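Local structure of putative large adhesion protein (Lap) involved in biofilm formation (Marinobacter hydrocarbonoclasticus ATCC 49840, 6M8M) at residues G52-V57 / S111-V116; E150-Q155 / V178-G183. The protein is a large RTX adhesin, probably acting in biofilm formation, whose PA14 domain binds sugars such as glucose with the help of calcium. All coordinates share one frame; numbering follows the deposited sequence.

Interaction 1. Residues G52-V57 / S111-V116. With CA (calcium ion), chain D.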
ATOM      1  N   GLY A  52      19.845   5.775   3.611  1.00  6.34           N
ATOM      2  CA  GLY A  52      19.522   5.605   5.008  1.00  7.32           C
ATOM      3  C   GLY A  52      18.225   4.847   5.219  1.00  5.32           C
ATOM      4  O   GLY A  52      17.521   4.443   4.286  1.00  6.34           O
ATOM      5  N   ASN A  53      17.906   4.646   6.491  1.00  5.93           N
ATOM      6  CA  ASN A  53      16.674   3.966   6.861  1.00  5.10           C
ATOM      7  C   ASN A  53      15.475   4.619   6.188  1.00  5.57           C
ATOM      8  O   ASN A  53      15.408   5.841   6.068  1.00  6.21           O
ATOM      9  CB  ASN A  53      16.515   4.051   8.375  1.00  5.56           C
ATOM     10  CG  ASN A  53      15.429   3.149   8.891  1.00  4.84           C
ATOM     11  OD1 ASN A  53      15.103   2.132   8.276  1.00  4.67           O
ATOM     12  ND2 ASN A  53      14.857   3.509  10.023  1.00  5.56           N
ATOM     13  N   LEU A  54      14.524   3.811   5.741  1.00  5.05           N
ATOM     14  CA  LEU A  54      13.275   4.371   5.246  1.00  5.42           C
ATOM     15  C   LEU A  54      12.517   4.990   6.406  1.00  4.85           C
ATOM     16  O   LEU A  54      12.320   4.353   7.442  1.00  6.45           O
ATOM     17  CB  LEU A  54      12.417   3.302   4.589  1.00  5.16           C
ATOM     18  CG  LEU A  54      13.010   2.718   3.307  1.00  5.88           C
ATOM     19  CD1 LEU A  54      12.004   1.730   2.709  1.00  6.07           C
ATOM     20  CD2 LEU A  54      13.373   3.780   2.285  1.00  6.18           C
ATOM     21  N   SER A  55      12.081   6.227   6.237  1.00  5.49           N
ATOM     22  CA  SER A  55      11.370   6.882   7.327  1.00  5.85           C
ATOM     23  C   SER A  55      10.353   7.930   6.901  1.00  6.04           C
ATOM     24  O   SER A  55       9.676   8.461   7.784  1.00  6.46           O
ATOM     25  CB  SER A  55      12.352   7.524   8.299  1.00  9.00           C
ATOM     26  OG  SER A  55      12.986   8.608   7.659  1.00 11.90           O
ATOM     27  N   ASN A  56      10.206   8.261   5.620  1.00  6.07           N
ATOM     28  CA  ASN A  56       9.207   9.251   5.243  1.00  5.31           C
ATOM     29  C   ASN A  56       8.748   9.034   3.811  1.00  4.67           C
ATOM     30  O   ASN A  56       9.413   8.378   3.003  1.00  5.55           O
ATOM     31  CB  ASN A  56       9.663  10.699   5.490  1.00  6.59           C
ATOM     32  CG  ASN A  56      10.844  11.089   4.655  1.00  7.04           C
ATOM     33  OD1 ASN A  56      10.723  11.373   3.467  1.00  7.42           O
ATOM     34  ND2 ASN A  56      12.016  11.152   5.284  1.00 13.94           N
ATOM     35  N   VAL A  57       7.581   9.601   3.522  1.00  4.99           N
ATOM     36  CA  VAL A  57       6.909   9.387   2.248  1.00  5.13           C
ATOM     37  C   VAL A  57       7.730   9.929   1.085  1.00  5.15           C
ATOM     38  O   VAL A  57       7.841   9.279   0.036  1.00  5.92           O
ATOM     39  CB  VAL A  57       5.503  10.017   2.268  1.00  5.17           C
ATOM     40  CG1 VAL A  57       4.879   9.996   0.872  1.00  7.55           C
ATOM     41  CG2 VAL A  57       4.591   9.315   3.262  1.00  6.53           C
ATOM     42  N   SER A 111      15.996  -8.043   1.456  1.00  5.74           N
ATOM     43  CA  SER A 111      16.619  -6.783   1.820  1.00  6.07           C
ATOM     44  C   SER A 111      16.198  -6.372   3.221  1.00  5.48           C
ATOM     45  O   SER A 111      15.287  -6.946   3.817  1.00  5.87           O
ATOM     46  CB  SER A 111      16.250  -5.683   0.826  1.00  6.06           C
ATOM     47  OG  SER A 111      14.841  -5.477   0.797  1.00  6.41           O
ATOM     48  N   SER A 112      16.862  -5.333   3.726  1.00  5.51           N
ATOM     49  CA  SER A 112      16.586  -4.829   5.067  1.00  5.71           C
ATOM     50  C   SER A 112      15.229  -4.147   5.151  1.00  4.90           C
ATOM     51  O   SER A 112      14.537  -4.257   6.173  1.00  5.75           O
ATOM     52  CB  SER A 112      17.690  -3.852   5.478  1.00  5.28           C
ATOM     53  OG  SER A 112      17.757  -2.740   4.604  1.00  5.53           O
ATOM     54  N   ASP A 113      14.864  -3.385   4.124  1.00  4.46           N
ATOM     55  CA  ASP A 113      13.682  -2.542   4.095  1.00  4.47           C
ATOM     56  C   ASP A 113      12.870  -2.918   2.861  1.00  4.31           C
ATOM     57  O   ASP A 113      13.378  -3.524   1.915  1.00  5.25           O
ATOM     58  CB  ASP A 113      14.055  -1.058   4.019  1.00  4.82           C
ATOM     59  CG  ASP A 113      14.824  -0.541   5.249  1.00  4.95           C
ATOM     60  OD1 ASP A 113      15.833  -1.163   5.669  1.00  5.56           O
ATOM     61  OD2 ASP A 113      14.430   0.508   5.803  1.00  5.10           O
ATOM     62  N   ALA A 114      11.612  -2.492   2.813  1.00  4.17           N
ATOM     63  CA  ALA A 114      10.767  -2.863   1.685  1.00  4.68           C
ATOM     64  C   ALA A 114       9.692  -1.815   1.473  1.00  3.83           C
ATOM     65  O   ALA A 114       9.220  -1.186   2.417  1.00  4.83           O
ATOM     66  CB  ALA A 114      10.127  -4.226   1.922  1.00  6.41           C
ATOM     67  N   ILE A 115       9.285  -1.666   0.215  1.00  4.27           N
ATOM     68  CA  ILE A 115       8.279  -0.693  -0.193  1.00  4.79           C
ATOM     69  C   ILE A 115       7.236  -1.415  -1.030  1.00  4.74           C
ATOM     70  O   ILE A 115       7.584  -2.238  -1.891  1.00  5.22           O
ATOM     71  CB  ILE A 115       8.925   0.434  -1.024  1.00  5.01           C
ATOM     72  CG1 ILE A 115       9.912   1.243  -0.177  1.00  5.74           C
ATOM     73  CG2 ILE A 115       7.882   1.352  -1.627  1.00  6.08           C
ATOM     74  CD1 ILE A 115      10.898   2.050  -0.982  1.00  7.13           C
ATOM     75  N   VAL A 116       5.962  -1.079  -0.810  1.00  4.35           N
ATOM     76  CA  VAL A 116       4.868  -1.565  -1.647  1.00  5.14           C
ATOM     77  C   VAL A 116       4.127  -0.363  -2.204  1.00  5.32           C
ATOM     78  O   VAL A 116       3.839   0.596  -1.474  1.00  6.18           O
ATOM     79  CB  VAL A 116       3.902  -2.454  -0.840  1.00  5.32           C
ATOM     80  CG1 VAL A 116       2.705  -2.866  -1.689  1.00  8.13           C
ATOM     81  CG2 VAL A 116       4.626  -3.656  -0.290  1.00  8.04           C
TER
HETATM   82 CA    CA D 303      15.797  -0.057   7.832  1.00  4.59          CA
HETATM   83  O   HOH W   1      15.878   0.152  10.285  1.00  5.56           O
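Asn53 and Asp113 meet at a calcium ion that pins the loop before helix 57-66 to the start of strand 113-122, in the beta-rich fold of a PA14 sugar-binding domain. The metal bonds come first. Asp113 binds the ion with both carboxylate oxygens, OD1 at 2.4 Å and OD2 at 2.5 Å. Asn53 adds OD1 at 2.3 Å from the same calcium. Its CG lies anti to the backbone N (chi1 -168°), which brings the amide oxygen over to the ion. The amide and carboxylate planes stand 79° apart. Asn53 OD1 and Asp113 OD2 are neighbouring ligands of the ion and are not hydrogen-bonded to each other. A water, Gln47 OE1 and Gln182 O complete the site.

Hydrogen bonds back up the carboxylate. Leu54 N gives a weak but nearly straight bond to Asp113 OD2. Ser112 OG donates to Asp113 OD1 on its anti side, 20° out of the carboxylate plane. Each carboxylate oxygen thus has a second partner besides the metal, which should fix its rotation.

Apolar packing adjoins the metal site through Leu54. The Leu54 side chain slides past that of Asp113 in the opposite direction and reaches the strand. Trp180 and helix 57-66 also pack on this buried patch. The Leu54 and Ile115 side chains cross at about a right angle, and Leu54 CD1 touches Ile115 CG1 at 3.6 Å.

Interaction 2. Residues E150-Q155 / V178-G183. With CA (calcium ion), chain E; CA (calcium ion), chain D; BGC (beta-D-glucopyranose), chain B.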
ATOM      1  N   GLU A 150      -2.561   9.148   5.699  1.00  5.10           N
ATOM      2  CA  GLU A 150      -1.121   8.916   5.752  1.00  5.52           C
ATOM      3  C   GLU A 150      -0.673   8.731   7.189  1.00  6.48           C
ATOM      4  O   GLU A 150      -1.248   9.304   8.121  1.00  7.42           O
ATOM      5  CB  GLU A 150      -0.302  10.030   5.099  1.00  7.17           C
ATOM      6  CG  GLU A 150      -0.356  11.320   5.850  1.00  9.92           C
ATOM      7  CD  GLU A 150       0.559  12.388   5.276  1.00 10.04           C
ATOM      8  OE1 GLU A 150       0.429  13.544   5.734  1.00 12.03           O
ATOM      9  OE2 GLU A 150       1.372  12.088   4.386  1.00 10.99           O
ATOM     10  N   TYR A 151       0.394   7.973   7.352  1.00  4.81           N
ATOM     11  CA  TYR A 151       1.227   8.040   8.551  1.00  4.64           C
ATOM     12  C   TYR A 151       2.649   8.194   8.025  1.00  4.61           C
ATOM     13  O   TYR A 151       3.239   7.244   7.498  1.00  4.64           O
ATOM     14  CB  TYR A 151       1.119   6.852   9.468  1.00  5.68           C
ATOM     15  CG  TYR A 151       1.924   7.161  10.714  1.00  6.33           C
ATOM     16  CD1 TYR A 151       1.389   7.946  11.724  1.00  8.17           C
ATOM     17  CD2 TYR A 151       3.236   6.733  10.855  1.00  7.03           C
ATOM     18  CE1 TYR A 151       2.137   8.271  12.859  1.00  9.52           C
ATOM     19  CE2 TYR A 151       3.980   7.058  11.994  1.00  7.74           C
ATOM     20  CZ  TYR A 151       3.426   7.819  12.968  1.00  8.32           C
ATOM     21  OH  TYR A 151       4.193   8.124  14.072  1.00 11.31           O
ATOM     22  N   ASN A 152       3.167   9.413   8.116  1.00  5.04           N
ATOM     23  CA  ASN A 152       4.438   9.741   7.484  1.00  4.76           C
ATOM     24  C   ASN A 152       5.540   9.528   8.515  1.00  4.71           C
ATOM     25  O   ASN A 152       6.021  10.463   9.151  1.00  6.22           O
ATOM     26  CB  ASN A 152       4.408  11.168   6.948  1.00  5.13           C
ATOM     27  CG  ASN A 152       5.480  11.393   5.922  1.00  5.85           C
ATOM     28  OD1 ASN A 152       6.453  10.637   5.870  1.00  6.04           O
ATOM     29  ND2 ASN A 152       5.313  12.410   5.090  1.00  5.72           N
ATOM     30  N   GLY A 153       5.926   8.278   8.719  1.00  5.26           N
ATOM     31  CA  GLY A 153       6.917   7.947   9.722  1.00  5.51           C
ATOM     32  C   GLY A 153       6.924   6.455   9.991  1.00  5.37           C
ATOM     33  O   GLY A 153       6.161   5.671   9.405  1.00  6.08           O
ATOM     34  N   ASN A 154       7.827   6.062  10.876  1.00  4.75           N
ATOM     35  CA  ASN A 154       7.918   4.689  11.345  1.00  4.67           C
ATOM     36  C   ASN A 154       7.098   4.512  12.608  1.00  5.22           C
ATOM     37  O   ASN A 154       6.956   5.439  13.409  1.00  6.66           O
ATOM     38  CB  ASN A 154       9.382   4.326  11.548  1.00  4.69           C
ATOM     39  CG  ASN A 154      10.115   4.223  10.227  1.00  4.86           C
ATOM     40  OD1 ASN A 154       9.526   3.823   9.218  1.00  5.49           O
ATOM     41  ND2 ASN A 154      11.391   4.561  10.215  1.00  5.42           N
ATOM     42  N   GLN A 155       6.517   3.332  12.771  1.00  5.34           N
ATOM     43  CA  GLN A 155       5.629   3.067  13.898  1.00  5.55           C
ATOM     44  C   GLN A 155       5.393   1.566  13.998  1.00  5.72           C
ATOM     45  O   GLN A 155       5.400   0.860  12.988  1.00  5.84           O
ATOM     46  CB  GLN A 155       4.267   3.769  13.717  1.00  6.86           C
ATOM     47  CG  GLN A 155       3.545   3.335  12.444  1.00  5.78           C
ATOM     48  CD  GLN A 155       2.137   3.880  12.311  1.00  5.81           C
ATOM     49  OE1 GLN A 155       1.586   4.506  13.227  1.00  7.47           O
ATOM     50  NE2 GLN A 155       1.551   3.673  11.152  1.00  7.05           N
ATOM     51  N   VAL A 178       1.318   4.231  -1.253  1.00  4.22           N
ATOM     52  CA  VAL A 178       2.685   3.792  -0.993  1.00  4.43           C
ATOM     53  C   VAL A 178       2.771   3.418   0.480  1.00  4.44           C
ATOM     54  O   VAL A 178       2.109   4.026   1.331  1.00  5.33           O
ATOM     55  CB  VAL A 178       3.761   4.819  -1.392  1.00  5.80           C
ATOM     56  CG1 VAL A 178       3.674   5.143  -2.880  1.00  7.70           C
ATOM     57  CG2 VAL A 178       3.671   6.058  -0.547  1.00  8.42           C
ATOM     58  N   TYR A 179       3.590   2.421   0.776  1.00  3.95           N
ATOM     59  CA  TYR A 179       3.705   1.821   2.101  1.00  4.18           C
ATOM     60  C   TYR A 179       5.141   1.341   2.235  1.00  4.08           C
ATOM     61  O   TYR A 179       5.751   0.923   1.240  1.00  4.38           O
ATOM     62  CB  TYR A 179       2.701   0.633   2.272  1.00  4.82           C
ATOM     63  CG  TYR A 179       3.157  -0.348   3.310  1.00  4.60           C
ATOM     64  CD1 TYR A 179       2.915  -0.142   4.657  1.00  4.33           C
ATOM     65  CD2 TYR A 179       3.921  -1.444   2.947  1.00  5.65           C
ATOM     66  CE1 TYR A 179       3.401  -1.015   5.617  1.00  4.98           C
ATOM     67  CE2 TYR A 179       4.417  -2.312   3.887  1.00  5.62           C
ATOM     68  CZ  TYR A 179       4.170  -2.089   5.220  1.00  4.18           C
ATOM     69  OH  TYR A 179       4.717  -2.957   6.118  1.00  5.32           O
ATOM     70  N   TRP A 180       5.682   1.369   3.453  1.00  4.17           N
ATOM     71  CA  TRP A 180       7.001   0.784   3.660  1.00  3.54           C
ATOM     72  C   TRP A 180       7.133   0.107   5.008  1.00  3.67           C
ATOM     73  O   TRP A 180       6.412   0.403   5.971  1.00  4.13           O
ATOM     74  CB  TRP A 180       8.108   1.825   3.501  1.00  4.27           C
ATOM     75  CG  TRP A 180       8.215   2.829   4.608  1.00  4.39           C
ATOM     76  CD1 TRP A 180       9.005   2.750   5.702  1.00  5.29           C
ATOM     77  CD2 TRP A 180       7.533   4.082   4.697  1.00  4.39           C
ATOM     78  NE1 TRP A 180       8.859   3.868   6.479  1.00  5.44           N
ATOM     79  CE2 TRP A 180       7.961   4.705   5.883  1.00  5.35           C
ATOM     80  CE3 TRP A 180       6.593   4.738   3.889  1.00  4.77           C
ATOM     81  CZ2 TRP A 180       7.504   5.964   6.277  1.00  5.83           C
ATOM     82  CZ3 TRP A 180       6.140   5.989   4.280  1.00  6.47           C
ATOM     83  CH2 TRP A 180       6.596   6.587   5.465  1.00  6.59           C
ATOM     84  N   ASP A 181       8.103  -0.804   5.037  1.00  4.25           N
ATOM     85  CA  ASP A 181       8.637  -1.382   6.256  1.00  3.69           C
ATOM     86  C   ASP A 181      10.100  -0.974   6.381  1.00  4.43           C
ATOM     87  O   ASP A 181      10.908  -1.264   5.489  1.00  4.58           O
ATOM     88  CB  ASP A 181       8.536  -2.911   6.248  1.00  4.49           C
ATOM     89  CG  ASP A 181       9.195  -3.517   7.462  1.00  4.64           C
ATOM     90  OD1 ASP A 181       9.041  -2.919   8.541  1.00  4.89           O
ATOM     91  OD2 ASP A 181       9.881  -4.556   7.334  1.00  5.30           O
ATOM     92  N   GLN A 182      10.439  -0.298   7.480  1.00  3.92           N
ATOM     93  CA  GLN A 182      11.827   0.023   7.796  1.00  4.80           C
ATOM     94  C   GLN A 182      12.576  -1.165   8.375  1.00  4.28           C
ATOM     95  O   GLN A 182      13.812  -1.119   8.472  1.00  5.27           O
ATOM     96  CB  GLN A 182      11.895   1.186   8.796  1.00  4.63           C
ATOM     97  CG  GLN A 182      11.355   0.900  10.189  1.00  5.11           C
ATOM     98  CD  GLN A 182      12.409   0.717  11.270  1.00  4.38           C
ATOM     99  OE1 GLN A 182      13.556   1.182  11.181  1.00  5.02           O
ATOM    100  NE2 GLN A 182      12.006   0.048  12.329  1.00  6.05           N
ATOM    101  N   GLY A 183      11.869  -2.215   8.761  1.00  4.97           N
ATOM    102  CA  GLY A 183      12.442  -3.379   9.404  1.00  5.40           C
ATOM    103  C   GLY A 183      11.566  -3.810  10.562  1.00  5.17           C
ATOM    104  O   GLY A 183      10.710  -3.070  11.043  1.00  5.18           O
TER
HETATM  105 CA    CA E 304       8.461  -2.307  10.690  1.00  4.48          CA
HETATM  106 CA    CA D 303      15.797  -0.057   7.832  1.00  4.59          CA
HETATM  107  C2  BGC B 301       8.835  -2.125  14.060  1.00  5.73           C
HETATM  108  C3  BGC B 301       8.277  -2.291  15.435  1.00  7.97           C
HETATM  109  C4  BGC B 301       8.844  -1.256  16.376  1.00  7.41           C
HETATM  110  C5  BGC B 301       8.613   0.141  15.819  1.00  8.26           C
HETATM  111  C6  BGC B 301       9.181   1.237  16.664  1.00  9.06           C
HETATM  112  C1  BGC B 301       8.590  -0.710  13.566  1.00  5.97           C
HETATM  113  O1  BGC B 301       9.148  -0.537  12.338  1.00  4.57           O
HETATM  114  O2  BGC B 301       8.244  -3.006  13.094  1.00  5.81           O
HETATM  115  O3  BGC B 301       8.557  -3.620  15.927  1.00 11.08           O
HETATM  116  O4  BGC B 301       8.171  -1.324  17.632  1.00 12.34           O
HETATM  117  O5  BGC B 301       9.217   0.250  14.489  1.00  6.57           O
HETATM  118  O6  BGC B 301      10.564   1.081  16.855  1.00  8.81           O
HETATM  119  O   HOH W   1      15.878   0.152  10.285  1.00  5.56           O
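Asn154 accepts a hydrogen bond from the indole of Trp180, with Trp180 NE1 and Asn154 OD1 2.8 Å apart. The oxygen lies at the ring edge, 19° out of the indole plane. The N-H...O angle is 152°, and the amide and ring planes are 71° apart. Gly153 O comes obliquely to the same indole, 3.4 Å from Trp180 CZ2. The Asn154 amide also packs against the aliphatic part of Gln182, where Asn154 CG is 3.5 Å from Gln182 CG.

Gln182 turns this packing toward the sugar. Its chain is bent at chi2, and Gln182 NE2 donates to glucose O1 at 2.9 Å. Its OE1 accepts from a water that is itself bound to a calcium, and its backbone O binds that same ion. Both ends of the amide are therefore held, which should fix its flip.

The next shell sets the backbone. Asp181 OD1 accepts from Gly183 N, an Asx turn, and binds a second calcium at 2.3 Å. Gly183 O binds the same calcium at 2.4 Å, with Asp136, Asp137 and Ala185 completing the protein part. Glucose O1 and O2 are ligands of this ion too. Asn152 OD1 accepts from Val57 N, tying this loop to helix 57-66. Direct coordination of sugar hydroxyls by calcium marks this as the calcium-dependent glucose pocket of a PA14 lectin domain.

How the interactions relate
From the N terminus, the chain leaves strand 38-45 and enters the loop holding 52-57. It then runs through helix 57-66 and more than 40 further residues before 111-116 closes interaction 1. Interaction 2 opens later, at the end of strand 146-151, and closes a shorter, helix-free excursion at the end of strand 174-181. The two contacts are therefore in series, neither nested nor crossed. In space they meet, with centres about 8 Å apart. Strands 113-122 and 174-181 are antiparallel neighbours, and Val116 N lies 2.9 Å from Tyr179 O. One calcium and one water belong to both contacts, linking the N-terminal loop indirectly to the glucose pocket.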